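Local coordinates for mutual gliding-motility protein MglA (PDB 5YMX), which is a P-loop protein of the ADP-ribosylation factor family that probably acts in gliding motility, at residues A[13-18]-A[72-77]; A[27-32]-A[53-58]; A[135-140]-A[184-189]. All coordinates share one frame; numbering follows the deposited sequence.

Overall arrangement
The three contacts all reach one mixed sheet. Interaction 1 pairs strands 10-18 and 71-78 inside the sheet. Interaction 2 sets helix 25-34, which follows strand 10-18 directly, against strand 53-59, the antiparallel neighbour of strand 71-78; its centre lies about 10 Å from that of interaction 1, and its segments fall between those of interaction 1 in sequence. Interaction 3 follows later, joining the strand 136-141 region to helix 176-193, its centre about 11 Å from that of interaction 1 and about 17 Å from that of interaction 2. A probable hydrogen bond from Asn28 ND2 to Gln139 OE1 links interactions 2 and 3, joining the helix that carries Thr27 of the GDP pocket to strand 136-141.

Interaction 1. Residues A[13-18]-A[72-77]; sequences CKIVYY and TRFHLY
Cys13, Ile15 and Tyr17 are laced to Arg73, His75 and Tyr77 by five backbone hydrogen bonds, the parallel ladder that joins strands 10-18 and 71-78 in the central sheet of this P-loop fold. The straightest of them, Ile15 N to His75 O, is 2.8 Å long with 177° at the hydrogen. The register sets Ile15 beside Leu76 and Lys14 beside His75, and the alternation along each strand sends these pairs to opposite faces.

The tight face carries Cys13, Ile15, Phe74 and Leu76. Leu76 CD2 lies 3.7 Å from Ile15 CB, the two side chains running side by side in the same direction. Phe74 offers its CD1 corner to Cys13 CB at 4.0 Å and, obliquely, to Ile15 CG1 at 4.1 Å. Cys13 SG, turned beside its own backbone N, meets Thr72 CG2 at 3.7 Å. Helix 176-193 closes over Cys13 and Thr72, while helix 25-34 reaches Leu76 and Tyr17.

On the other face Val16 is buried, but Lys14, His75 and Tyr77 stay partly exposed. The fully extended Lys14 chain, with CG anti to N (chi1 -178°), carries Lys14 CE over one face of the Tyr77 ring, 3.8 Å from Tyr77 CG. Lys14 NZ then stands 4.6 Å from the ring centroid, 12° off its normal, while bonding to the carbonyls of Lys94 and Ile92. Phe56 stacks on Tyr77, and His75 NE2 pairs with Asn12. The backbone ladder holds the strands together; the buried face adds apolar packing, whereas carbonyls and an aromatic face together would probably favour a charged lysine on the other.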
loop_
_atom_site.group_PDB
_atom_site.type_symbol
_atom_site.label_atom_id
_atom_site.label_comp_id
_atom_site.label_asym_id
_atom_site.label_seq_id
_atom_site.Cartn_x
_atom_site.Cartn_y
_atom_site.Cartn_z
ATOM N N CYS A 13 10.669 4.458 2.503
ATOM C CA CYS A 13 9.928 3.714 1.497
ATOM C C CYS A 13 8.448 4.045 1.598
ATOM O O CYS A 13 7.879 4.044 2.695
ATOM C CB CYS A 13 10.122 2.212 1.693
ATOM S SG CYS A 13 11.825 1.710 1.544
ATOM N N LYS A 14 7.826 4.298 0.452
ATOM C CA LYS A 14 6.424 4.690 0.386
ATOM C C LYS A 14 5.573 3.500 -0.054
ATOM O O LYS A 14 5.744 2.984 -1.160
ATOM C CB LYS A 14 6.253 5.844 -0.604
ATOM C CG LYS A 14 4.810 6.359 -0.699
ATOM C CD LYS A 14 4.716 7.601 -1.577
ATOM C CE LYS A 14 3.329 8.206 -1.512
ATOM N NZ LYS A 14 3.196 9.396 -2.409
ATOM N N ILE A 15 4.645 3.082 0.805
ATOM C CA ILE A 15 3.718 1.988 0.518
ATOM C C ILE A 15 2.336 2.602 0.365
ATOM O O ILE A 15 1.822 3.228 1.302
ATOM C CB ILE A 15 3.695 0.948 1.648
ATOM C CG1 ILE A 15 5.110 0.491 2.016
ATOM C CG2 ILE A 15 2.735 -0.204 1.290
ATOM C CD1 ILE A 15 5.823 -0.221 0.943
ATOM N N VAL A 16 1.744 2.444 -0.810
ATOM C CA VAL A 16 0.425 2.989 -1.088
ATOM C C VAL A 16 -0.608 1.875 -1.022
ATOM O O VAL A 16 -0.468 0.841 -1.692
ATOM C CB VAL A 16 0.388 3.668 -2.463
ATOM C CG1 VAL A 16 -1.045 4.046 -2.810
ATOM C CG2 VAL A 16 1.291 4.894 -2.472
ATOM N N TYR A 17 -1.639 2.093 -0.210
ATOM C CA TYR A 17 -2.819 1.243 -0.175
ATOM C C TYR A 17 -3.828 1.822 -1.154
ATOM O O TYR A 17 -4.191 2.999 -1.045
ATOM C CB TYR A 17 -3.403 1.202 1.246
ATOM C CG TYR A 17 -2.655 0.261 2.152
ATOM C CD1 TYR A 17 -1.333 0.519 2.533
ATOM C CD2 TYR A 17 -3.248 -0.923 2.594
ATOM C CE1 TYR A 17 -0.632 -0.374 3.342
ATOM C CE2 TYR A 17 -2.554 -1.812 3.398
ATOM C CZ TYR A 17 -1.250 -1.530 3.769
ATOM O OH TYR A 17 -0.539 -2.396 4.564
ATOM N N TYR A 18 -4.243 1.010 -2.129
ATOM C CA TYR A 18 -5.088 1.465 -3.223
ATOM C C TYR A 18 -6.264 0.507 -3.333
ATOM O O TYR A 18 -6.140 -0.671 -3.010
ATOM C CB TYR A 18 -4.289 1.408 -4.522
ATOM C CG TYR A 18 -4.667 2.369 -5.616
ATOM C CD1 TYR A 18 -5.622 2.037 -6.567
ATOM C CD2 TYR A 18 -4.019 3.595 -5.727
ATOM C CE1 TYR A 18 -5.921 2.906 -7.617
ATOM C CE2 TYR A 18 -4.316 4.474 -6.759
ATOM C CZ TYR A 18 -5.277 4.128 -7.696
ATOM O OH TYR A 18 -5.550 4.998 -8.739
ATOM N N THR A 72 15.541 1.404 7.585
ATOM C CA THR A 72 14.426 1.590 6.663
ATOM C C THR A 72 13.207 2.082 7.432
ATOM O O THR A 72 12.754 1.425 8.376
ATOM C CB THR A 72 14.106 0.315 5.877
ATOM O OG1 THR A 72 15.257 -0.097 5.130
ATOM C CG2 THR A 72 12.950 0.567 4.909
ATOM N N ARG A 73 12.677 3.229 7.016
ATOM C CA ARG A 73 11.466 3.819 7.565
ATOM C C ARG A 73 10.355 3.644 6.543
ATOM O O ARG A 73 10.531 3.992 5.373
ATOM C CB ARG A 73 11.682 5.315 7.827
ATOM C CG ARG A 73 10.458 6.023 8.420
ATOM C CD ARG A 73 10.745 7.476 8.782
ATOM N NE ARG A 73 11.750 7.580 9.839
ATOM C CZ ARG A 73 11.483 7.419 11.131
ATOM N NH1 ARG A 73 10.244 7.156 11.526
ATOM N NH2 ARG A 73 12.453 7.519 12.032
ATOM N N PHE A 74 9.220 3.103 6.977
ATOM C CA PHE A 74 8.092 2.848 6.092
ATOM C C PHE A 74 7.039 3.927 6.264
ATOM O O PHE A 74 6.711 4.315 7.388
ATOM C CB PHE A 74 7.491 1.460 6.352
ATOM C CG PHE A 74 8.353 0.351 5.843
ATOM C CD1 PHE A 74 8.316 -0.005 4.504
ATOM C CD2 PHE A 74 9.245 -0.298 6.685
ATOM C CE1 PHE A 74 9.136 -1.011 4.015
ATOM C CE2 PHE A 74 10.062 -1.304 6.198
ATOM C CZ PHE A 74 10.002 -1.659 4.866
ATOM N N HIS A 75 6.519 4.418 5.139
ATOM C CA HIS A 75 5.475 5.431 5.127
ATOM C C HIS A 75 4.281 4.811 4.428
ATOM O O HIS A 75 4.390 4.426 3.261
ATOM C CB HIS A 75 5.922 6.658 4.328
ATOM C CG HIS A 75 7.149 7.331 4.853
ATOM N ND1 HIS A 75 7.143 8.638 5.286
ATOM C CD2 HIS A 75 8.427 6.897 4.973
ATOM C CE1 HIS A 75 8.359 8.972 5.674
ATOM N NE2 HIS A 75 9.157 7.935 5.497
ATOM N N LEU A 76 3.158 4.710 5.125
ATOM C CA LEU A 76 1.944 4.119 4.568
ATOM C C LEU A 76 0.994 5.241 4.178
ATOM O O LEU A 76 0.717 6.132 4.992
ATOM C CB LEU A 76 1.265 3.175 5.564
ATOM C CG LEU A 76 2.114 2.091 6.233
ATOM C CD1 LEU A 76 1.204 1.063 6.880
ATOM C CD2 LEU A 76 3.099 1.425 5.285
ATOM N N TYR A 77 0.489 5.187 2.940
ATOM C CA TYR A 77 -0.340 6.252 2.381
ATOM C C TYR A 77 -1.604 5.676 1.759
ATOM O O TYR A 77 -1.562 4.625 1.113
ATOM C CB TYR A 77 0.401 6.977 1.232
ATOM C CG TYR A 77 1.339 8.068 1.674
ATOM C CD1 TYR A 77 2.582 7.773 2.221
ATOM C CD2 TYR A 77 0.978 9.398 1.547
ATOM C CE1 TYR A 77 3.438 8.790 2.626
ATOM C CE2 TYR A 77 1.820 10.419 1.959
ATOM C CZ TYR A 77 3.044 10.106 2.501
ATOM O OH TYR A 77 3.878 11.129 2.906
#

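Interaction 2. Residues A[27-32]-A[53-58]; sequences TNLQYI and RTLFFD. With GDP (guanosine-5'-diphosphate), chain C.
The helix of the phosphate-binding strand-loop-helix unit, 25-34, rests Leu29 and Ile32 on Leu55 and Phe57 of strand 53-59. The segment axes approach to 9.6 Å and their directions differ by 26°, so the helix runs nearly along the strand, at a spacing filled by side chains.

Leu29 is the central residue. One of its methyls, CD2, reaches down to the strand backbone, 3.7 Å from Leu55 O, and lies 4.2 Å from Leu55 CG. Its branch point, CG, meets the Phe57 ring at CE1, 4.1 Å away, the two side chains sliding past each other in opposite directions. The same ring corner, Phe57 CE1, comes within 3.6 Å of the helix carbonyl Leu29 O. Phe57 attains this place through a first torsion of 69°, with CG between the backbone N and the carbonyl carbon, which carries the ring up toward the helix. Ile32 then closes the edge: its CG2 lies in the plane of the ring, 3.8 Å from Phe57 CZ, and the two side chains cross at about a right angle. The contact is wholly apolar on its side-chain surfaces.

Polar work is done on another side of the helix, where Thr27 grips a single oxygen of GDP twice, its N at 2.8 Å and its OG1 at 2.7 Å from O2A. Thr26 and Lys25 add further bonds to the nucleotide.

Around this contact, Tyr33 meets the Phe57 ring edge-to-face. Strand 71-78 continues the floor, Leu76 touching both Ile32 and Phe57 while its backbone pairs with that of Phe57; strand 45-48 flanks Phe56, and Val176, at the start of helix 176-193, packs on Ile32.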
loop_
_atom_site.group_PDB
_atom_site.type_symbol
_atom_site.label_atom_id
_atom_site.label_comp_id
_atom_site.label_asym_id
_atom_site.label_seq_id
_atom_site.Cartn_x
_atom_site.Cartn_y
_atom_site.Cartn_z
ATOM N N THR A 27 -9.056 1.230 7.458
ATOM C CA THR A 27 -9.077 0.234 8.524
ATOM C C THR A 27 -7.739 -0.485 8.615
ATOM O O THR A 27 -7.224 -0.716 9.713
ATOM C CB THR A 27 -10.230 -0.749 8.280
ATOM O OG1 THR A 27 -11.467 -0.019 8.167
ATOM C CG2 THR A 27 -10.357 -1.732 9.427
ATOM N N ASN A 28 -7.149 -0.832 7.468
ATOM C CA ASN A 28 -5.802 -1.398 7.473
ATOM C C ASN A 28 -4.817 -0.457 8.153
ATOM O O ASN A 28 -4.057 -0.870 9.034
ATOM C CB ASN A 28 -5.337 -1.654 6.033
ATOM C CG ASN A 28 -5.685 -3.041 5.530
ATOM O OD1 ASN A 28 -4.886 -3.960 5.665
ATOM N ND2 ASN A 28 -6.875 -3.198 4.928
ATOM N N LEU A 29 -4.771 0.806 7.715
ATOM C CA LEU A 29 -3.786 1.735 8.270
ATOM C C LEU A 29 -3.977 1.928 9.769
ATOM O O LEU A 29 -2.998 1.964 10.517
ATOM C CB LEU A 29 -3.819 3.084 7.542
ATOM C CG LEU A 29 -2.819 3.222 6.385
ATOM C CD1 LEU A 29 -3.121 2.254 5.246
ATOM C CD2 LEU A 29 -2.777 4.647 5.861
ATOM N N GLN A 30 -5.230 2.073 10.217
ATOM C CA GLN A 30 -5.496 2.295 11.634
ATOM C C GLN A 30 -5.118 1.075 12.458
ATOM O O GLN A 30 -4.578 1.213 13.564
ATOM C CB GLN A 30 -6.981 2.596 11.848
ATOM C CG GLN A 30 -7.448 3.962 11.407
ATOM C CD GLN A 30 -8.965 4.081 11.473
ATOM O OE1 GLN A 30 -9.685 3.085 11.333
ATOM N NE2 GLN A 30 -9.456 5.291 11.669
ATOM N N TYR A 31 -5.410 -0.128 11.950
ATOM C CA TYR A 31 -5.037 -1.328 12.688
ATOM C C TYR A 31 -3.527 -1.391 12.854
ATOM O O TYR A 31 -3.013 -1.638 13.950
ATOM C CB TYR A 31 -5.564 -2.592 11.987
ATOM C CG TYR A 31 -5.290 -3.818 12.834
ATOM C CD1 TYR A 31 -6.190 -4.221 13.817
ATOM C CD2 TYR A 31 -4.120 -4.548 12.688
ATOM C CE1 TYR A 31 -5.937 -5.311 14.627
ATOM C CE2 TYR A 31 -3.852 -5.657 13.490
ATOM C CZ TYR A 31 -4.761 -6.021 14.466
ATOM O OH TYR A 31 -4.505 -7.125 15.259
ATOM N N ILE A 32 -2.795 -1.161 11.762
ATOM C CA ILE A 32 -1.342 -1.162 11.841
ATOM C C ILE A 32 -0.866 -0.092 12.814
ATOM O O ILE A 32 -0.025 -0.347 13.681
ATOM C CB ILE A 32 -0.727 -0.967 10.446
ATOM C CG1 ILE A 32 -1.098 -2.143 9.546
ATOM C CG2 ILE A 32 0.794 -0.803 10.573
ATOM C CD1 ILE A 32 -0.994 -1.819 8.060
ATOM N N ARG A 53 -9.097 13.496 0.451
ATOM C CA ARG A 53 -8.262 13.460 1.628
ATOM C C ARG A 53 -7.136 12.475 1.391
ATOM O O ARG A 53 -7.219 11.592 0.535
ATOM C CB ARG A 53 -9.050 12.945 2.840
ATOM C CG ARG A 53 -10.206 13.822 3.278
ATOM C CD ARG A 53 -11.135 13.045 4.198
ATOM N NE ARG A 53 -11.718 11.907 3.495
ATOM C CZ ARG A 53 -12.609 11.071 4.019
ATOM N NH1 ARG A 53 -13.033 11.238 5.266
ATOM N NH2 ARG A 53 -13.081 10.071 3.293
ATOM N N THR A 54 -6.085 12.631 2.173
ATOM C CA THR A 54 -4.977 11.692 2.229
ATOM C C THR A 54 -4.768 11.302 3.686
ATOM O O THR A 54 -4.895 12.147 4.577
ATOM C CB THR A 54 -3.698 12.353 1.692
ATOM O OG1 THR A 54 -3.933 12.842 0.368
ATOM C CG2 THR A 54 -2.555 11.360 1.641
ATOM N N LEU A 55 -4.437 10.044 3.920
ATOM C CA LEU A 55 -4.188 9.536 5.258
ATOM C C LEU A 55 -2.849 8.827 5.218
ATOM O O LEU A 55 -2.621 7.992 4.336
ATOM C CB LEU A 55 -5.297 8.559 5.657
ATOM C CG LEU A 55 -5.181 7.917 7.026
ATOM C CD1 LEU A 55 -5.368 8.981 8.110
ATOM C CD2 LEU A 55 -6.227 6.819 7.149
ATOM N N PHE A 56 -1.967 9.143 6.168
ATOM C CA PHE A 56 -0.643 8.537 6.119
ATOM C C PHE A 56 0.033 8.598 7.477
ATOM O O PHE A 56 -0.342 9.379 8.352
ATOM C CB PHE A 56 0.255 9.146 5.023
ATOM C CG PHE A 56 0.568 10.599 5.218
ATOM C CD1 PHE A 56 -0.333 11.584 4.834
ATOM C CD2 PHE A 56 1.785 10.987 5.763
ATOM C CE1 PHE A 56 -0.017 12.938 4.988
ATOM C CE2 PHE A 56 2.096 12.337 5.919
ATOM C CZ PHE A 56 1.192 13.306 5.533
ATOM N N PHE A 57 1.052 7.762 7.624
ATOM C CA PHE A 57 1.963 7.851 8.758
ATOM C C PHE A 57 3.252 7.126 8.413
ATOM O O PHE A 57 3.336 6.393 7.426
ATOM C CB PHE A 57 1.348 7.283 10.048
ATOM C CG PHE A 57 1.158 5.790 10.040
ATOM C CD1 PHE A 57 0.032 5.218 9.458
ATOM C CD2 PHE A 57 2.083 4.953 10.656
ATOM C CE1 PHE A 57 -0.159 3.830 9.476
ATOM C CE2 PHE A 57 1.889 3.577 10.694
ATOM C CZ PHE A 57 0.766 3.016 10.108
ATOM N N ASP A 58 4.258 7.314 9.258
ATOM C CA ASP A 58 5.515 6.611 9.076
ATOM C C ASP A 58 5.957 5.953 10.376
ATOM O O ASP A 58 5.542 6.334 11.473
ATOM C CB ASP A 58 6.623 7.515 8.479
ATOM C CG ASP A 58 7.063 8.613 9.424
ATOM O OD1 ASP A 58 7.787 8.317 10.399
ATOM O OD2 ASP A 58 6.701 9.780 9.181
HETATM P PB GDP C . -11.556 3.090 2.803
HETATM O O1B GDP C . -10.513 3.735 3.681
HETATM O O2B GDP C . -12.460 4.081 2.138
HETATM O O3B GDP C . -10.990 2.093 1.837
HETATM O O3A GDP C . -12.534 2.185 3.741
HETATM P PA GDP C . -12.607 2.043 5.356
HETATM O O1A GDP C . -12.998 3.363 5.941
HETATM O O2A GDP C . -11.381 1.381 5.909
HETATM O "O5'" GDP C . -13.811 1.000 5.505
HETATM C "C5'" GDP C . -15.137 1.326 5.076
HETATM C "C4'" GDP C . -16.149 0.571 5.934
HETATM O "O4'" GDP C . -15.991 -0.842 5.752
HETATM C "C3'" GDP C . -15.993 0.830 7.423
HETATM O "O3'" GDP C . -17.309 0.829 7.998
HETATM C "C2'" GDP C . -15.226 -0.380 7.908
HETATM O "O2'" GDP C . -15.481 -0.674 9.284
HETATM C "C1'" GDP C . -15.782 -1.467 7.016
HETATM N N9 GDP C . -14.837 -2.578 6.840
HETATM C C8 GDP C . -13.531 -2.478 6.480
HETATM N N7 GDP C . -12.970 -3.714 6.407
HETATM C C5 GDP C . -13.954 -4.604 6.682
HETATM C C6 GDP C . -14.051 -6.064 6.767
HETATM O O6 GDP C . -13.062 -6.788 6.547
HETATM N N1 GDP C . -15.243 -6.586 7.094
HETATM C C2 GDP C . -16.338 -5.852 7.341
HETATM N N2 GDP C . -17.490 -6.492 7.659
HETATM N N3 GDP C . -16.329 -4.499 7.286
HETATM C C4 GDP C . -15.176 -3.855 6.962
#

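Interaction 3. Residues A[135-140]-A[184-189]; sequences PYVIQY and AKLVLT
Pro135 overlaps the turn of helix formed by Leu186 and Val187, its CB lying 3.7 Å from Leu186 CB. In this P-loop alpha/beta fold the contact is where the C-terminal helix, 176-193, lies against the entry to strand 136-141. Pro135 is the loop residue just ahead of that strand, and its CA is 5.5 Å from Leu186 CA, a close approach between backbones.

The proline ring meets Val187 crosswise, the two side chains being turned at about a right angle. Val187 CG2 does the touching, 3.7 Å from Pro135 CB and 3.8 Å from Pro135 CG. With chi1 at 171°, Val187 puts CG1 anti to the backbone N and swings CG2 back beside that N, where the proline ring is met. Both methyls serve the sheet too: CG1 packs on Cys13 and CG2 on Ile15, so Val187 sits between the proline and strand 10-18.

Leu186 reaches further along the strand. Its CD1 methyl is 4.0 Å from the backbone Tyr136 N and 4.0 Å from Val137 CG1, which it approaches at a slant. Val137 also touches Thr179, Ala182 and Val183 of the same helix, so Leu186 adds the outer end of a longer row of helix side chains over that valine. The pairing between the two segments is entirely one of van der Waals contacts.

Just beyond the contact, Lys185 O accepts two bonds from Thr189. The N and OG1 of Thr189 both donate to it, from opposite faces of the carbonyl plane; the hydroxyl bond, Thr189 OG1 to Lys185 O, measures 2.9 Å, with the donor, Thr189 OG1, tilted 33° from that plane.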
loop_
_atom_site.group_PDB
_atom_site.type_symbol
_atom_site.label_atom_id
_atom_site.label_comp_id
_atom_site.label_asym_id
_atom_site.label_seq_id
_atom_site.Cartn_x
_atom_site.Cartn_y
_atom_site.Cartn_z
ATOM N N PRO A 135 7.077 -3.758 -6.332
ATOM C CA PRO A 135 6.470 -4.559 -5.264
ATOM C C PRO A 135 4.967 -4.324 -5.169
ATOM O O PRO A 135 4.490 -3.186 -5.084
ATOM C CB PRO A 135 7.205 -4.059 -4.015
ATOM C CG PRO A 135 8.591 -3.724 -4.551
ATOM C CD PRO A 135 8.304 -3.078 -5.882
ATOM N N TYR A 136 4.210 -5.417 -5.192
ATOM C CA TYR A 136 2.759 -5.344 -5.314
ATOM C C TYR A 136 2.167 -6.607 -4.707
ATOM O O TYR A 136 2.569 -7.723 -5.055
ATOM C CB TYR A 136 2.385 -5.211 -6.805
ATOM C CG TYR A 136 0.919 -5.422 -7.111
ATOM C CD1 TYR A 136 -0.077 -4.914 -6.278
ATOM C CD2 TYR A 136 0.530 -6.150 -8.229
ATOM C CE1 TYR A 136 -1.407 -5.129 -6.547
ATOM C CE2 TYR A 136 -0.807 -6.378 -8.512
ATOM C CZ TYR A 136 -1.772 -5.862 -7.656
ATOM O OH TYR A 136 -3.103 -6.070 -7.916
ATOM N N VAL A 137 1.239 -6.422 -3.772
ATOM C CA VAL A 137 0.480 -7.521 -3.191
ATOM C C VAL A 137 -0.988 -7.132 -3.204
ATOM O O VAL A 137 -1.340 -5.949 -3.226
ATOM C CB VAL A 137 0.924 -7.871 -1.754
ATOM C CG1 VAL A 137 2.427 -8.114 -1.674
ATOM C CG2 VAL A 137 0.541 -6.791 -0.770
ATOM N N ILE A 138 -1.849 -8.142 -3.176
ATOM C CA ILE A 138 -3.287 -7.924 -3.206
ATOM C C ILE A 138 -3.918 -8.515 -1.951
ATOM O O ILE A 138 -3.576 -9.628 -1.530
ATOM C CB ILE A 138 -3.939 -8.445 -4.516
ATOM C CG1 ILE A 138 -5.409 -8.024 -4.611
ATOM C CG2 ILE A 138 -3.808 -9.953 -4.694
ATOM C CD1 ILE A 138 -5.962 -8.083 -6.037
ATOM N N GLN A 139 -4.833 -7.761 -1.356
ATOM C CA GLN A 139 -5.572 -8.201 -0.182
ATOM C C GLN A 139 -7.035 -8.356 -0.552
ATOM O O GLN A 139 -7.641 -7.425 -1.082
ATOM C CB GLN A 139 -5.434 -7.167 0.936
ATOM C CG GLN A 139 -6.182 -7.570 2.214
ATOM C CD GLN A 139 -6.131 -6.476 3.250
ATOM O OE1 GLN A 139 -7.073 -5.706 3.388
ATOM N NE2 GLN A 139 -5.016 -6.396 3.982
ATOM N N TYR A 140 -7.599 -9.533 -0.278
ATOM C CA TYR A 140 -9.036 -9.756 -0.438
ATOM C C TYR A 140 -9.649 -9.520 0.933
ATOM O O TYR A 140 -9.573 -10.383 1.816
ATOM C CB TYR A 140 -9.327 -11.174 -0.917
ATOM C CG TYR A 140 -8.620 -11.560 -2.199
ATOM C CD1 TYR A 140 -8.430 -10.638 -3.229
ATOM C CD2 TYR A 140 -8.138 -12.841 -2.378
ATOM C CE1 TYR A 140 -7.780 -11.003 -4.400
ATOM C CE2 TYR A 140 -7.508 -13.215 -3.542
ATOM C CZ TYR A 140 -7.329 -12.294 -4.551
ATOM O OH TYR A 140 -6.689 -12.663 -5.709
ATOM N N ALA A 184 6.359 -5.286 2.301
ATOM C CA ALA A 184 7.598 -4.740 2.838
ATOM C C ALA A 184 8.783 -5.627 2.485
ATOM O O ALA A 184 9.872 -5.129 2.179
ATOM C CB ALA A 184 7.481 -4.564 4.352
ATOM N N LYS A 185 8.594 -6.949 2.531
ATOM C CA LYS A 185 9.686 -7.859 2.202
ATOM C C LYS A 185 10.091 -7.726 0.739
ATOM O O LYS A 185 11.283 -7.775 0.417
ATOM C CB LYS A 185 9.286 -9.297 2.527
ATOM C CG LYS A 185 10.287 -10.348 2.080
ATOM C CD LYS A 185 9.852 -11.729 2.542
ATOM C CE LYS A 185 10.760 -12.812 1.992
ATOM N NZ LYS A 185 10.278 -14.163 2.390
ATOM N N LEU A 186 9.115 -7.551 -0.157
ATOM C CA LEU A 186 9.432 -7.312 -1.564
ATOM C C LEU A 186 10.223 -6.024 -1.737
ATOM O O LEU A 186 11.201 -5.987 -2.492
ATOM C CB LEU A 186 8.155 -7.277 -2.408
ATOM C CG LEU A 186 7.396 -8.596 -2.566
ATOM C CD1 LEU A 186 6.064 -8.360 -3.257
ATOM C CD2 LEU A 186 8.220 -9.627 -3.334
ATOM N N VAL A 187 9.808 -4.955 -1.048
ATOM C CA VAL A 187 10.540 -3.691 -1.111
ATOM C C VAL A 187 11.958 -3.865 -0.576
ATOM O O VAL A 187 12.933 -3.403 -1.183
ATOM C CB VAL A 187 9.782 -2.595 -0.339
ATOM C CG1 VAL A 187 10.636 -1.333 -0.204
ATOM C CG2 VAL A 187 8.474 -2.266 -1.018
ATOM N N LEU A 188 12.094 -4.525 0.577
ATOM C CA LEU A 188 13.415 -4.691 1.182
ATOM C C LEU A 188 14.329 -5.529 0.297
ATOM O O LEU A 188 15.519 -5.228 0.167
ATOM C CB LEU A 188 13.295 -5.305 2.577
ATOM C CG LEU A 188 12.669 -4.432 3.671
ATOM C CD1 LEU A 188 12.276 -5.285 4.870
ATOM C CD2 LEU A 188 13.613 -3.311 4.088
ATOM N N THR A 189 13.792 -6.580 -0.322
ATOM C CA THR A 189 14.601 -7.402 -1.213
ATOM C C THR A 189 15.131 -6.577 -2.377
ATOM O O THR A 189 16.302 -6.698 -2.755
ATOM C CB THR A 189 13.765 -8.578 -1.718
ATOM O OG1 THR A 189 13.445 -9.437 -0.617
ATOM C CG2 THR A 189 14.522 -9.366 -2.789
#